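4-oxalocrotonate tautomerase (Thermus thermophilus, PDB 3ABF) is a small enzyme of the tautomerase family, in the same clan as MIF, whose chains assemble into a hexamer. Local coordinates at residues A[50-54]-A[55-59]. Numbering follows the deposited sequence.
Sequences QWAAG and GVLFS
F58 lies beside the indole of W51 at the open end of a short hairpin, the two side chains running the same way. With CG of F58 anti to its own carbonyl carbon (chi1 -76°), the ring turns back alongside W51. F58 CD2 comes within 3.5 Å of W51 CB, which meets the phenyl edge in plane, and F58 CE2 also approaches W51 CG. The phenyl plane lies at 68° to that of the five-membered ring of W51, an oblique pair.

This is the tightly packed part. F58 N donates a hydrogen bond to W51 O at 3.0 Å, the donor lying nearly in line with the C=O bond, and F58 CD2 lies only 3.2 Å from W51 O; L57 CA adds a CH···O contact. On the sheet face opposite A53 and V56, L57 CD2 touches A52 CB at 3.9 Å. Residues of strand 2-9, T7 and L9, pack on W51, whose indole also makes a cation-pi contact with R40 of a second subunit.

Between the two strands, the turn end is looser. Backbone hydrogen bonds run from A53 N to V56 O and from V56 N to A53 O, each 3.2 Å, but the side chains of A53 and V56 make no close contact with each other; they pack instead on R40 and R22 of the second subunit. G54 and G55 both take positive phi, which suits glycine, at the corners of the turn.

W51, A52 and A53 also pair antiparallel with a strand of the second subunit. With L57 as N-cap of helix 58-61, this is a two-residue type I' beta hairpin near the C-terminus, through which the sheet extends into a neighbouring subunit, as in small hexameric tautomerases.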
loop_
_atom_site.group_PDB
_atom_site.type_symbol
_atom_site.label_atom_id
_atom_site.label_comp_id
_atom_site.label_asym_id
_atom_site.label_seq_id
_atom_site.Cartn_x
_atom_site.Cartn_y
_atom_site.Cartn_z
ATOM N N GLN A 50 -2.618 -15.908 3.164
ATOM C CA GLN A 50 -2.918 -14.552 2.683
ATOM C C GLN A 50 -2.191 -14.227 1.377
ATOM O O GLN A 50 -2.254 -13.094 0.894
ATOM C CB GLN A 50 -2.477 -13.512 3.706
ATOM C CG GLN A 50 -3.066 -13.676 5.082
ATOM C CD GLN A 50 -2.572 -12.620 6.033
ATOM O OE1 GLN A 50 -1.376 -12.330 6.085
ATOM N NE2 GLN A 50 -3.487 -12.048 6.815
ATOM N N TRP A 51 -1.494 -15.200 0.815
ATOM C CA TRP A 51 -0.737 -14.954 -0.414
ATOM C C TRP A 51 -0.984 -16.073 -1.398
ATOM O O TRP A 51 -0.900 -17.250 -1.054
ATOM C CB TRP A 51 0.766 -14.863 -0.106
ATOM C CG TRP A 51 1.484 -13.842 -1.005
ATOM C CD1 TRP A 51 0.918 -13.081 -2.001
ATOM C CD2 TRP A 51 2.870 -13.473 -0.967
ATOM N NE1 TRP A 51 1.865 -12.266 -2.577
ATOM C CE2 TRP A 51 3.070 -12.486 -1.964
ATOM C CE3 TRP A 51 3.960 -13.879 -0.193
ATOM C CZ2 TRP A 51 4.316 -11.902 -2.201
ATOM C CZ3 TRP A 51 5.207 -13.294 -0.431
ATOM C CH2 TRP A 51 5.370 -12.319 -1.425
ATOM N N ALA A 52 -1.270 -15.709 -2.638
ATOM C CA ALA A 52 -1.549 -16.714 -3.645
ATOM C C ALA A 52 -0.896 -16.385 -4.983
ATOM O O ALA A 52 -0.706 -15.215 -5.332
ATOM C CB ALA A 52 -3.039 -16.842 -3.822
ATOM N N ALA A 53 -0.568 -17.433 -5.724
ATOM C CA ALA A 53 0.048 -17.312 -7.042
ATOM C C ALA A 53 -0.594 -18.402 -7.872
ATOM O O ALA A 53 -0.733 -19.537 -7.409
ATOM C CB ALA A 53 1.548 -17.546 -6.960
ATOM N N GLY A 54 -1.008 -18.068 -9.084
ATOM C CA GLY A 54 -1.628 -19.088 -9.906
ATOM C C GLY A 54 -2.909 -19.623 -9.302
ATOM O O GLY A 54 -3.241 -20.790 -9.489
ATOM N N GLY A 55 -3.608 -18.775 -8.553
ATOM C CA GLY A 55 -4.878 -19.150 -7.960
ATOM C C GLY A 55 -4.814 -20.084 -6.770
ATOM O O GLY A 55 -5.833 -20.563 -6.304
ATOM N N VAL A 56 -3.621 -20.315 -6.254
ATOM C CA VAL A 56 -3.465 -21.216 -5.121
ATOM C C VAL A 56 -2.807 -20.503 -3.952
ATOM O O VAL A 56 -1.738 -19.933 -4.114
ATOM C CB VAL A 56 -2.552 -22.424 -5.495
ATOM C CG1 VAL A 56 -2.341 -23.320 -4.270
ATOM C CG2 VAL A 56 -3.167 -23.209 -6.646
ATOM N N LEU A 57 -3.451 -20.537 -2.786
ATOM C CA LEU A 57 -2.875 -19.945 -1.573
ATOM C C LEU A 57 -1.717 -20.840 -1.118
ATOM O O LEU A 57 -1.794 -22.069 -1.239
ATOM C CB LEU A 57 -3.916 -19.914 -0.456
ATOM C CG LEU A 57 -5.044 -18.895 -0.527
ATOM C CD1 LEU A 57 -6.090 -19.260 0.511
ATOM C CD2 LEU A 57 -4.487 -17.496 -0.274
ATOM N N PHE A 58 -0.655 -20.235 -0.590
ATOM C CA PHE A 58 0.492 -21.001 -0.116
ATOM C C PHE A 58 0.056 -21.980 0.985
ATOM O O PHE A 58 0.642 -23.049 1.144
ATOM C CB PHE A 58 1.576 -20.058 0.423
ATOM C CG PHE A 58 2.367 -19.354 -0.652
ATOM C CD1 PHE A 58 3.220 -20.070 -1.492
ATOM C CD2 PHE A 58 2.255 -17.976 -0.828
ATOM C CE1 PHE A 58 3.950 -19.424 -2.497
ATOM C CE2 PHE A 58 2.980 -17.313 -1.831
ATOM C CZ PHE A 58 3.831 -18.042 -2.668
ATOM N N SER A 59 -0.976 -21.623 1.737
ATOM C CA SER A 59 -1.455 -22.507 2.797
ATOM C C SER A 59 -2.043 -23.801 2.228
ATOM O O SER A 59 -1.781 -24.880 2.754
ATOM C CB SER A 59 -2.494 -21.790 3.664
ATOM O OG SER A 59 -3.548 -21.272 2.874
#